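Local coordinates for protein esterase (Xanthomonas oryzae pv. oryzae, PDB 3H2G) that hydrolyses ester bonds as a cell wall-degrading esterase that contributes to the virulence of Xanthomonas oryzae pv. oryzae on rice, at residues 139-144 with 178-183; 185-190 with 320-325; 217-222 with 297-302; 230-235 with 285-290. All coordinates share one frame; numbering follows the deposited sequence.

Interaction 1. Residues 139-144 with 178-183; sequences LHSASE and GGHTAM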
loop_
_atom_site.group_PDB
_atom_site.type_symbol
_atom_site.label_atom_id
_atom_site.label_comp_id
_atom_site.label_asym_id
_atom_site.label_seq_id
_atom_site.Cartn_x
_atom_site.Cartn_y
_atom_site.Cartn_z
ATOM N N LEU A 139 -0.166 6.325 -5.650
ATOM C CA LEU A 139 -0.512 7.256 -4.576
ATOM C C LEU A 139 -1.772 8.090 -4.816
ATOM O O LEU A 139 -1.903 9.203 -4.292
ATOM C CB LEU A 139 0.683 8.173 -4.283
ATOM C CG LEU A 139 1.922 7.419 -3.776
ATOM C CD1 LEU A 139 3.124 8.356 -3.712
ATOM C CD2 LEU A 139 1.624 6.824 -2.406
ATOM N N HIS A 140 -2.696 7.541 -5.601
ATOM C CA HIS A 140 -3.960 8.208 -5.897
ATOM C C HIS A 140 -5.015 7.621 -4.957
ATOM O O HIS A 140 -5.527 6.526 -5.185
ATOM C CB HIS A 140 -4.360 7.961 -7.356
ATOM C CG HIS A 140 -5.625 8.650 -7.760
ATOM N ND1 HIS A 140 -6.709 7.972 -8.274
ATOM C CD2 HIS A 140 -5.977 9.958 -7.734
ATOM C CE1 HIS A 140 -7.674 8.833 -8.548
ATOM N NE2 HIS A 140 -7.255 10.044 -8.229
ATOM N N SER A 141 -5.327 8.361 -3.898
ATOM C CA SER A 141 -6.285 7.923 -2.889
ATOM C C SER A 141 -7.585 7.320 -3.411
ATOM O O SER A 141 -7.988 6.235 -2.983
ATOM C CB SER A 141 -6.612 9.089 -1.949
ATOM O OG SER A 141 -5.431 9.621 -1.373
ATOM N N ALA A 142 -8.242 8.014 -4.334
ATOM C CA ALA A 142 -9.517 7.541 -4.866
ATOM C C ALA A 142 -9.493 6.162 -5.518
ATOM O O ALA A 142 -10.338 5.321 -5.208
ATOM C CB ALA A 142 -10.084 8.565 -5.846
ATOM N N SER A 143 -8.543 5.924 -6.421
ATOM C CA SER A 143 -8.475 4.632 -7.102
ATOM C C SER A 143 -7.824 3.540 -6.255
ATOM O O SER A 143 -8.049 2.353 -6.489
ATOM C CB SER A 143 -7.765 4.766 -8.459
ATOM O OG SER A 143 -6.436 5.224 -8.315
ATOM N N GLU A 144 -7.014 3.930 -5.276
ATOM C CA GLU A 144 -6.416 2.937 -4.390
ATOM C C GLU A 144 -7.571 2.388 -3.557
ATOM O O GLU A 144 -7.665 1.183 -3.300
ATOM C CB GLU A 144 -5.375 3.582 -3.468
ATOM C CG GLU A 144 -4.016 3.806 -4.117
ATOM C CD GLU A 144 -3.071 4.559 -3.209
ATOM O OE1 GLU A 144 -1.870 4.643 -3.528
ATOM O OE2 GLU A 144 -3.538 5.073 -2.175
ATOM N N GLY A 178 0.956 1.036 0.465
ATOM C CA GLY A 178 -0.201 0.316 0.970
ATOM C C GLY A 178 -0.787 0.926 2.227
ATOM O O GLY A 178 -1.962 0.713 2.531
ATOM N N GLY A 179 0.032 1.667 2.968
ATOM C CA GLY A 179 -0.453 2.314 4.178
ATOM C C GLY A 179 -1.325 3.480 3.755
ATOM O O GLY A 179 -2.319 3.810 4.404
ATOM N N HIS A 180 -0.932 4.111 2.653
ATOM C CA HIS A 180 -1.672 5.228 2.081
ATOM C C HIS A 180 -2.987 4.627 1.569
ATOM O O HIS A 180 -4.064 5.182 1.776
ATOM C CB HIS A 180 -0.857 5.837 0.929
ATOM C CG HIS A 180 -1.526 6.986 0.236
ATOM N ND1 HIS A 180 -1.393 8.294 0.653
ATOM C CD2 HIS A 180 -2.323 7.021 -0.858
ATOM C CE1 HIS A 180 -2.079 9.084 -0.155
ATOM N NE2 HIS A 180 -2.653 8.336 -1.079
ATOM N N THR A 181 -2.888 3.471 0.916
ATOM C CA THR A 181 -4.057 2.769 0.392
ATOM C C THR A 181 -5.031 2.394 1.510
ATOM O O THR A 181 -6.241 2.625 1.405
ATOM C CB THR A 181 -3.642 1.469 -0.332
ATOM O OG1 THR A 181 -2.877 1.795 -1.498
ATOM C CG2 THR A 181 -4.870 0.658 -0.737
ATOM N N ALA A 182 -4.498 1.804 2.576
ATOM C CA ALA A 182 -5.326 1.387 3.702
ATOM C C ALA A 182 -6.102 2.560 4.287
ATOM O O ALA A 182 -7.313 2.468 4.508
ATOM C CB ALA A 182 -4.456 0.744 4.783
ATOM N N MET A 183 -5.408 3.667 4.530
ATOM C CA MET A 183 -6.053 4.844 5.103
ATOM C C MET A 183 -7.062 5.474 4.145
ATOM O O MET A 183 -8.134 5.920 4.568
ATOM C CB MET A 183 -5.008 5.889 5.511
ATOM C CG MET A 183 -5.619 7.090 6.235
ATOM S SD MET A 183 -4.408 8.270 6.872
ATOM C CE MET A 183 -3.854 7.419 8.351
#

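Interaction 2. Residues 185-190 with 320-325; sequences TQREIE and LEWAPQ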
loop_
_atom_site.group_PDB
_atom_site.type_symbol
_atom_site.label_atom_id
_atom_site.label_comp_id
_atom_site.label_asym_id
_atom_site.label_seq_id
_atom_site.Cartn_x
_atom_site.Cartn_y
_atom_site.Cartn_z
ATOM N N THR A 185 -8.726 3.940 1.887
ATOM C CA THR A 185 -9.858 3.019 1.832
ATOM C C THR A 185 -10.713 3.202 3.088
ATOM O O THR A 185 -11.945 3.179 3.029
ATOM C CB THR A 185 -9.371 1.552 1.743
ATOM O OG1 THR A 185 -8.581 1.381 0.556
ATOM C CG2 THR A 185 -10.555 0.597 1.704
ATOM N N GLN A 186 -10.058 3.388 4.227
ATOM C CA GLN A 186 -10.781 3.589 5.477
ATOM C C GLN A 186 -11.629 4.856 5.398
ATOM O O GLN A 186 -12.790 4.867 5.800
ATOM C CB GLN A 186 -9.803 3.713 6.643
ATOM C CG GLN A 186 -10.473 4.135 7.939
ATOM C CD GLN A 186 -9.485 4.380 9.060
ATOM O OE1 GLN A 186 -8.270 4.291 8.868
ATOM N NE2 GLN A 186 -10.004 4.699 10.242
ATOM N N ARG A 187 -11.039 5.927 4.882
ATOM C CA ARG A 187 -11.751 7.191 4.767
ATOM C C ARG A 187 -12.996 7.056 3.893
ATOM O O ARG A 187 -14.056 7.581 4.228
ATOM C CB ARG A 187 -10.828 8.270 4.190
ATOM C CG ARG A 187 -11.478 9.651 4.123
ATOM C CD ARG A 187 -10.524 10.708 3.595
ATOM N NE ARG A 187 -10.109 10.434 2.221
ATOM C CZ ARG A 187 -9.326 11.237 1.507
ATOM N NH1 ARG A 187 -8.871 12.365 2.042
ATOM N NH2 ARG A 187 -8.998 10.915 0.265
ATOM N N GLU A 188 -12.860 6.344 2.778
ATOM C CA GLU A 188 -13.968 6.149 1.845
ATOM C C GLU A 188 -15.098 5.304 2.427
ATOM O O GLU A 188 -16.274 5.633 2.264
ATOM C CB GLU A 188 -13.449 5.511 0.553
ATOM C CG GLU A 188 -14.509 5.243 -0.515
ATOM C CD GLU A 188 -15.230 6.501 -0.971
ATOM O OE1 GLU A 188 -14.640 7.600 -0.886
ATOM O OE2 GLU A 188 -16.384 6.384 -1.432
ATOM N N ILE A 189 -14.748 4.216 3.106
ATOM C CA ILE A 189 -15.763 3.353 3.698
ATOM C C ILE A 189 -16.529 4.096 4.794
ATOM O O ILE A 189 -17.758 4.047 4.845
ATOM C CB ILE A 189 -15.129 2.062 4.269
ATOM C CG1 ILE A 189 -14.596 1.200 3.116
ATOM C CG2 ILE A 189 -16.158 1.288 5.087
ATOM C CD1 ILE A 189 -13.903 -0.084 3.560
ATOM N N GLU A 190 -15.812 4.796 5.667
ATOM C CA GLU A 190 -16.479 5.540 6.731
ATOM C C GLU A 190 -17.394 6.622 6.153
ATOM O O GLU A 190 -18.496 6.863 6.658
ATOM C CB GLU A 190 -15.443 6.178 7.665
ATOM C CG GLU A 190 -14.702 5.171 8.538
ATOM C CD GLU A 190 -13.693 5.821 9.468
ATOM O OE1 GLU A 190 -13.805 7.040 9.722
ATOM O OE2 GLU A 190 -12.798 5.105 9.959
ATOM N N LEU A 320 -5.108 13.815 5.520
ATOM C CA LEU A 320 -5.085 14.468 6.821
ATOM C C LEU A 320 -6.370 15.149 7.287
ATOM O O LEU A 320 -6.710 15.097 8.472
ATOM C CB LEU A 320 -3.960 15.513 6.832
ATOM C CG LEU A 320 -2.569 15.059 6.384
ATOM C CD1 LEU A 320 -1.646 16.272 6.255
ATOM C CD2 LEU A 320 -2.007 14.056 7.390
ATOM N N GLU A 321 -7.078 15.786 6.362
ATOM C CA GLU A 321 -8.283 16.534 6.711
ATOM C C GLU A 321 -9.593 15.772 6.855
ATOM O O GLU A 321 -10.510 15.928 6.048
ATOM C CB GLU A 321 -8.468 17.684 5.721
ATOM C CG GLU A 321 -7.260 18.600 5.644
ATOM C CD GLU A 321 -7.484 19.784 4.726
ATOM O OE1 GLU A 321 -7.881 19.568 3.562
ATOM O OE2 GLU A 321 -7.256 20.930 5.171
ATOM N N TRP A 322 -9.676 14.954 7.896
ATOM C CA TRP A 322 -10.884 14.197 8.181
ATOM C C TRP A 322 -10.825 13.669 9.607
ATOM O O TRP A 322 -9.798 13.786 10.279
ATOM C CB TRP A 322 -11.074 13.049 7.180
ATOM C CG TRP A 322 -9.975 12.037 7.137
ATOM C CD1 TRP A 322 -8.674 12.243 6.768
ATOM C CD2 TRP A 322 -10.091 10.643 7.443
ATOM N NE1 TRP A 322 -7.973 11.058 6.825
ATOM C CE2 TRP A 322 -8.819 10.062 7.237
ATOM C CE3 TRP A 322 -11.147 9.827 7.872
ATOM C CZ2 TRP A 322 -8.574 8.701 7.445
ATOM C CZ3 TRP A 322 -10.903 8.466 8.079
ATOM C CH2 TRP A 322 -9.626 7.920 7.865
ATOM N N ALA A 323 -11.935 13.110 10.073
ATOM C CA ALA A 323 -12.015 12.589 11.430
ATOM C C ALA A 323 -12.307 11.091 11.416
ATOM O O ALA A 323 -13.451 10.675 11.228
ATOM C CB ALA A 323 -13.107 13.337 12.203
ATOM N N PRO A 324 -11.268 10.259 11.613
ATOM C CA PRO A 324 -11.423 8.800 11.621
ATOM C C PRO A 324 -12.362 8.340 12.734
ATOM O O PRO A 324 -12.249 8.791 13.877
ATOM C CB PRO A 324 -9.992 8.300 11.820
ATOM C CG PRO A 324 -9.157 9.399 11.211
ATOM C CD PRO A 324 -9.848 10.633 11.736
ATOM N N GLN A 325 -13.287 7.448 12.389
ATOM C CA GLN A 325 -14.260 6.932 13.346
ATOM C C GLN A 325 -13.898 5.526 13.826
ATOM O O GLN A 325 -14.297 5.104 14.912
ATOM C CB GLN A 325 -15.653 6.905 12.706
ATOM C CG GLN A 325 -16.774 6.524 13.660
ATOM C CD GLN A 325 -17.319 7.712 14.443
ATOM O OE1 GLN A 325 -16.718 8.790 14.465
ATOM N NE2 GLN A 325 -18.460 7.513 15.098
HETATM O O HOH W 1 -10.380 14.128 3.457
HETATM O O HOH W 2 -14.630 9.373 8.755
#

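Interaction 3. Residues 217-222 with 297-302; sequences DSWSGS and GFYSDF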
loop_
_atom_site.group_PDB
_atom_site.type_symbol
_atom_site.label_atom_id
_atom_site.label_comp_id
_atom_site.label_asym_id
_atom_site.label_seq_id
_atom_site.Cartn_x
_atom_site.Cartn_y
_atom_site.Cartn_z
ATOM N N ASP A 217 9.798 17.469 2.534
ATOM C CA ASP A 217 10.831 17.174 3.523
ATOM C C ASP A 217 12.052 16.421 2.993
ATOM O O ASP A 217 13.168 16.629 3.481
ATOM C CB ASP A 217 10.232 16.400 4.703
ATOM C CG ASP A 217 9.227 17.221 5.493
ATOM O OD1 ASP A 217 9.182 18.456 5.304
ATOM O OD2 ASP A 217 8.488 16.634 6.310
ATOM N N SER A 218 11.847 15.556 2.003
ATOM C CA SER A 218 12.945 14.770 1.435
ATOM C C SER A 218 13.403 15.248 0.061
ATOM O O SER A 218 14.239 14.602 -0.567
ATOM C CB SER A 218 12.533 13.298 1.311
ATOM O OG SER A 218 12.266 12.717 2.575
ATOM N N TRP A 219 12.877 16.378 -0.400
ATOM C CA TRP A 219 13.218 16.873 -1.731
ATOM C C TRP A 219 14.711 17.024 -2.043
ATOM O O TRP A 219 15.131 16.792 -3.179
ATOM C CB TRP A 219 12.503 18.202 -1.997
ATOM C CG TRP A 219 12.418 18.538 -3.455
ATOM C CD1 TRP A 219 13.051 19.562 -4.103
ATOM C CD2 TRP A 219 11.673 17.830 -4.456
ATOM N NE1 TRP A 219 12.747 19.533 -5.443
ATOM C CE2 TRP A 219 11.904 18.481 -5.687
ATOM C CE3 TRP A 219 10.833 16.707 -4.430
ATOM C CZ2 TRP A 219 11.325 18.047 -6.886
ATOM C CZ3 TRP A 219 10.256 16.275 -5.622
ATOM C CH2 TRP A 219 10.506 16.947 -6.834
ATOM N N SER A 220 15.510 17.405 -1.050
ATOM C CA SER A 220 16.947 17.585 -1.257
ATOM C C SER A 220 17.673 16.253 -1.419
ATOM O O SER A 220 18.828 16.211 -1.855
ATOM C CB SER A 220 17.565 18.342 -0.077
ATOM O OG SER A 220 17.593 17.529 1.087
ATOM N N GLY A 221 16.993 15.171 -1.060
ATOM C CA GLY A 221 17.593 13.855 -1.152
ATOM C C GLY A 221 17.764 13.252 0.231
ATOM O O GLY A 221 18.070 12.069 0.378
ATOM N N SER A 222 17.575 14.075 1.254
ATOM C CA SER A 222 17.691 13.613 2.630
ATOM C C SER A 222 16.686 14.360 3.483
ATOM O O SER A 222 16.219 15.438 3.112
ATOM C CB SER A 222 19.103 13.855 3.173
ATOM O OG SER A 222 19.338 15.236 3.392
ATOM N N GLY A 297 14.857 24.095 -13.086
ATOM C CA GLY A 297 13.690 24.929 -12.839
ATOM C C GLY A 297 12.650 24.219 -11.989
ATOM O O GLY A 297 12.198 24.747 -10.967
ATOM N N PHE A 298 12.266 23.020 -12.413
ATOM C CA PHE A 298 11.284 22.222 -11.686
ATOM C C PHE A 298 11.808 21.886 -10.292
ATOM O O PHE A 298 11.068 21.928 -9.303
ATOM C CB PHE A 298 11.005 20.915 -12.440
ATOM C CG PHE A 298 10.101 19.962 -11.698
ATOM C CD1 PHE A 298 8.727 20.184 -11.636
ATOM C CD2 PHE A 298 10.630 18.848 -11.053
ATOM C CE1 PHE A 298 7.891 19.306 -10.941
ATOM C CE2 PHE A 298 9.805 17.964 -10.355
ATOM C CZ PHE A 298 8.431 18.195 -10.300
ATOM N N TYR A 299 13.092 21.555 -10.218
ATOM C CA TYR A 299 13.706 21.177 -8.953
ATOM C C TYR A 299 13.688 22.287 -7.898
ATOM O O TYR A 299 13.510 22.009 -6.711
ATOM C CB TYR A 299 15.142 20.691 -9.184
ATOM C CG TYR A 299 15.705 19.954 -7.989
ATOM C CD1 TYR A 299 15.088 18.797 -7.507
ATOM C CD2 TYR A 299 16.812 20.443 -7.303
ATOM C CE1 TYR A 299 15.559 18.152 -6.364
ATOM C CE2 TYR A 299 17.293 19.807 -6.160
ATOM C CZ TYR A 299 16.660 18.666 -5.696
ATOM O OH TYR A 299 17.119 18.053 -4.554
ATOM N N SER A 300 13.867 23.538 -8.313
ATOM C CA SER A 300 13.848 24.630 -7.346
ATOM C C SER A 300 12.421 25.114 -7.087
ATOM O O SER A 300 12.105 25.582 -5.991
ATOM C CB SER A 300 14.713 25.801 -7.828
ATOM O OG SER A 300 14.170 26.411 -8.985
ATOM N N ASP A 301 11.560 24.978 -8.092
ATOM C CA ASP A 301 10.167 25.415 -7.993
ATOM C C ASP A 301 9.306 24.580 -7.044
ATOM O O ASP A 301 8.515 25.122 -6.270
ATOM C CB ASP A 301 9.519 25.406 -9.381
ATOM C CG ASP A 301 8.136 26.032 -9.385
ATOM O OD1 ASP A 301 8.038 27.261 -9.186
ATOM O OD2 ASP A 301 7.146 25.295 -9.588
ATOM N N PHE A 302 9.455 23.263 -7.103
ATOM C CA PHE A 302 8.651 22.391 -6.255
ATOM C C PHE A 302 8.638 22.753 -4.765
ATOM O O PHE A 302 7.572 22.960 -4.184
ATOM C CB PHE A 302 9.094 20.932 -6.419
ATOM C CG PHE A 302 8.312 19.967 -5.572
ATOM C CD1 PHE A 302 7.050 19.535 -5.971
ATOM C CD2 PHE A 302 8.819 19.519 -4.358
ATOM C CE1 PHE A 302 6.302 18.670 -5.170
ATOM C CE2 PHE A 302 8.081 18.654 -3.547
ATOM C CZ PHE A 302 6.820 18.229 -3.955
HETATM O O HOH W 3 19.856 18.525 -3.492
#

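Interaction 4. Residues 230-235 with 285-290; sequences FGILLG and PSIDKV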
loop_
_atom_site.group_PDB
_atom_site.type_symbol
_atom_site.label_atom_id
_atom_site.label_comp_id
_atom_site.label_asym_id
_atom_site.label_seq_id
_atom_site.Cartn_x
_atom_site.Cartn_y
_atom_site.Cartn_z
ATOM N N PHE A 230 15.889 5.965 -2.080
ATOM C CA PHE A 230 15.055 5.549 -3.202
ATOM C C PHE A 230 14.231 6.701 -3.775
ATOM O O PHE A 230 13.301 6.483 -4.549
ATOM C CB PHE A 230 14.123 4.419 -2.748
ATOM C CG PHE A 230 14.795 3.394 -1.872
ATOM C CD1 PHE A 230 15.965 2.763 -2.285
ATOM C CD2 PHE A 230 14.263 3.067 -0.628
ATOM C CE1 PHE A 230 16.596 1.823 -1.469
ATOM C CE2 PHE A 230 14.886 2.129 0.192
ATOM C CZ PHE A 230 16.055 1.507 -0.228
ATOM N N GLY A 231 14.597 7.926 -3.404
ATOM C CA GLY A 231 13.877 9.107 -3.854
ATOM C C GLY A 231 13.733 9.328 -5.349
ATOM O O GLY A 231 12.676 9.765 -5.812
ATOM N N ILE A 232 14.780 9.047 -6.116
ATOM C CA ILE A 232 14.698 9.245 -7.558
ATOM C C ILE A 232 13.680 8.291 -8.181
ATOM O O ILE A 232 12.905 8.683 -9.052
ATOM C CB ILE A 232 16.076 9.065 -8.225
ATOM C CG1 ILE A 232 16.997 10.207 -7.782
ATOM C CG2 ILE A 232 15.934 9.052 -9.747
ATOM C CD1 ILE A 232 18.353 10.195 -8.434
ATOM N N LEU A 233 13.672 7.047 -7.714
ATOM C CA LEU A 233 12.737 6.047 -8.222
ATOM C C LEU A 233 11.299 6.345 -7.792
ATOM O O LEU A 233 10.393 6.405 -8.622
ATOM C CB LEU A 233 13.144 4.652 -7.728
ATOM C CG LEU A 233 14.483 4.102 -8.235
ATOM C CD1 LEU A 233 14.831 2.820 -7.479
ATOM C CD2 LEU A 233 14.395 3.836 -9.733
ATOM N N LEU A 234 11.092 6.535 -6.491
ATOM C CA LEU A 234 9.757 6.817 -5.967
ATOM C C LEU A 234 9.227 8.169 -6.445
ATOM O O LEU A 234 8.044 8.308 -6.764
ATOM C CB LEU A 234 9.779 6.764 -4.435
ATOM C CG LEU A 234 10.198 5.412 -3.850
ATOM C CD1 LEU A 234 10.306 5.500 -2.335
ATOM C CD2 LEU A 234 9.190 4.351 -4.253
ATOM N N GLY A 235 10.105 9.165 -6.495
ATOM C CA GLY A 235 9.696 10.479 -6.955
ATOM C C GLY A 235 9.293 10.436 -8.419
ATOM O O GLY A 235 8.310 11.061 -8.819
ATOM N N PRO A 285 19.759 7.496 -12.161
ATOM C CA PRO A 285 20.853 7.933 -11.291
ATOM C C PRO A 285 20.542 7.804 -9.802
ATOM O O PRO A 285 19.378 7.733 -9.402
ATOM C CB PRO A 285 21.083 9.381 -11.724
ATOM C CG PRO A 285 19.737 9.808 -12.225
ATOM C CD PRO A 285 19.265 8.606 -12.995
ATOM N N SER A 286 21.591 7.753 -8.987
ATOM C CA SER A 286 21.424 7.655 -7.547
ATOM C C SER A 286 21.024 9.027 -6.996
ATOM O O SER A 286 21.203 10.050 -7.660
ATOM C CB SER A 286 22.719 7.151 -6.900
ATOM O OG SER A 286 23.848 7.831 -7.416
ATOM N N ILE A 287 20.481 9.038 -5.783
ATOM C CA ILE A 287 20.004 10.262 -5.144
ATOM C C ILE A 287 21.013 11.414 -5.071
ATOM O O ILE A 287 20.628 12.582 -5.093
ATOM C CB ILE A 287 19.484 9.952 -3.720
ATOM C CG1 ILE A 287 18.637 11.114 -3.207
ATOM C CG2 ILE A 287 20.651 9.655 -2.791
ATOM C CD1 ILE A 287 17.355 11.325 -4.002
ATOM N N ASP A 288 22.299 11.091 -4.984
ATOM C CA ASP A 288 23.336 12.116 -4.904
ATOM C C ASP A 288 23.458 12.934 -6.194
ATOM O O ASP A 288 24.060 14.013 -6.204
ATOM C CB ASP A 288 24.682 11.468 -4.567
ATOM C CG ASP A 288 25.062 10.371 -5.542
ATOM O OD1 ASP A 288 25.915 10.614 -6.419
ATOM O OD2 ASP A 288 24.498 9.262 -5.435
ATOM N N LYS A 289 22.881 12.423 -7.278
ATOM C CA LYS A 289 22.934 13.104 -8.569
ATOM C C LYS A 289 21.564 13.665 -8.951
ATOM O O LYS A 289 21.267 13.854 -10.131
ATOM C CB LYS A 289 23.398 12.130 -9.653
ATOM C CG LYS A 289 24.740 11.471 -9.375
ATOM C CD LYS A 289 25.090 10.475 -10.471
ATOM C CE LYS A 289 26.387 9.740 -10.166
ATOM N NZ LYS A 289 26.281 8.892 -8.944
ATOM N N VAL A 290 20.737 13.940 -7.948
ATOM C CA VAL A 290 19.399 14.463 -8.187
ATOM C C VAL A 290 19.390 15.766 -8.991
ATOM O O VAL A 290 18.464 16.009 -9.763
ATOM C CB VAL A 290 18.636 14.671 -6.845
ATOM C CG1 VAL A 290 19.328 15.729 -6.002
ATOM C CG2 VAL A 290 17.188 15.045 -7.123
#

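Interaction 1. Residues 139-144 with 178-183
His180, reaching from helix 177-192 toward the start of helix 141-162, meets three residues there, and its imidazole marks the tight part of this buried contact. Its CG stands anti to the backbone N (chi1 179°), which carries the ring across the gap. The CD2 methyl of Leu139 lies over one face, offset toward the rim, 4.1 Å from His180 CG. The carboxylate of Glu144 comes up to the ring edge instead, with its plane turned 77° from the imidazole and its CD 3.5 Å from His180 CD2; the closer approach of OE2 is too short in the model, so the detail there is doubtful. A weak hydrogen bond runs obliquely from His180 NE2 to Ser141 OG, 3.1 Å long and strongly bent (121°).

Further along, the fit is looser. Thr181 OG1 lies 3.4 Å from Glu144 OE2 at an angle too poor for a hydrogen bond; its hydroxyl is bonded to Tyr125. Ala142 alone is exposed to solvent. His140, at the N-cap position, makes a buried bond within its own segment, from ND1 to Ser143 OG (2.8 Å). The chemistry thus joins packing to one weak, bent hydrogen bond: the helix that follows the probable nucleophile elbow meets a neighbouring helix start mainly through an imidazole with a methyl on one face and a carboxylate at its edge.

Interaction 2. Residues 185-190 with 320-325
Glu190, in the last turn of helix 177-192, passes the irregular segment 320-325 at Gln325, the two CA atoms being 7.1 Å apart. The amide of Gln325 seals that approach: its N donates to Glu190 OE1 over 2.7 Å, reaching it from above the carboxylate plane. The second oxygen, OE2, is held within the helix by Gln186 NE2 at 2.8 Å and also by Thr326, so both oxygens are bound. A water adds a further link, donating to Glu190 OE1 and to Ala323 O.

Trp322 supplies the apolar half. Its indole is clasped between Arg187 on one face and Pro324 on the other; Arg187 CB sits 3.7 Å from the centroid of the six-membered ring, a CH-pi contact only 5° off the normal. The guanidinium lies farther off, a long and at most weak cation-pi partner, and weakly donates through NH1 to a water that also binds Glu321 O. Gln186 comes to the ring edge, its CD 3.7 Å from Trp322 CH2 and its amide nearly perpendicular to the indole (88°). A carboxylate gripped from two chain segments, beside an indole covered by aliphatic arginine methylenes, therefore ties this loop to the helix by both polarity and packing.

Interaction 3. Residues 217-222 with 297-302
Phe302 stacks on one face of the Trp219 indole; on the opposite face Tyr299 CE1 lies offset toward the rim, and Phe298 CE2 comes to the edge. The Phe302 stack is face to face with the six-membered ring, centroids 4.0 Å apart and planes 30° from parallel. Tyr299 lies nearly parallel to the five-membered ring but slid aside, so the two barely overlap. At the rim, Phe298 CE2 touches Trp219 CH2 at 3.7 Å, its ring set obliquely.

Two polar links fix the indole in rotation and the tyrosine in reach. Trp219 NE1 donates to Tyr299 O (2.9 Å), on a lone pair in the carbonyl plane, and Tyr299 OH returns a bond to Trp219 O (2.7 Å). With CG anti to the backbone N (chi1 -165°), Tyr299 lays its ring back along the indole far enough for this. The carbonyls of Trp219 and Ser220 are both tied to Tyr299 OH, the second through water. Ser218 to Gly221 forms a type I turn, with Gly221 at positive phi. Phe302 packs also on Phe215 and Leu216. The whole is an aromatic cluster, joining the turn at 218-221 to helix 296-304 in the helical part of this alpha/beta-hydrolase fold.

Interaction 4. Residues 230-235 with 285-290
Ile232 drives its side chain from the first turn of helix 231-246 into the loop 285-290 and contributes the largest share, about half, of the buried area. CG1 lies anti to the carbonyl carbon (chi1 -68°) and CD1 continues outward, so the end of the chain lies against the backbone between Pro285 and Ile287. CD1 is 4.1 Å from Pro285 CG and 3.6 Å from Ile287 N; its exact position against the carbonyl oxygens of Pro285 and Ser286 is too close in the model and remains doubtful. The CD1 of Ile287 also meets Ile232 CG1 at 4.0 Å. Gly231, having no side chain, lets that Ile287 CD1 methyl lie against its CA, 4.1 Å away.

The side chains of Ser286, Asp288 and Lys289 are linked to one another away from Ile232: Ser286 OG binds Asp288 OD2 (2.5 Å), and Lys289 NZ closes a salt bridge to Asp288 OD1 (3.1 Å) while also donating to Ser286 OG. The side-chain contacts across the two segments are apolar. Among the neighbours, Tyr293 of helix 290-293 touches both Ile232 and Pro285, Met278 and Phe279 of helix 275-280 pack on Leu233, and the short 3-10 turn at 287-288 leads on into helix 290-293.

The four contacts fall into two pairs. Interactions 1 and 2 share helix 177-192, have centres 12 Å apart, and touch where Met183 meets Trp322; both lie beside the central sheet of the alpha/beta-hydrolase fold. Interactions 3 and 4 have centres 11 Å apart and touch at Tyr299 and Val290, among the helices inserted between strands 198-205 and 328-332. In the chain, interaction 1 closes first; interaction 4 is nested within the loop of interaction 3, and interaction 3 within that of interaction 2. The pairs are 23 to 32 Å apart between centres, consistent with a catalytic core and a helical insertion resting against it through helix 231-246, possibly the substrate-recognition module.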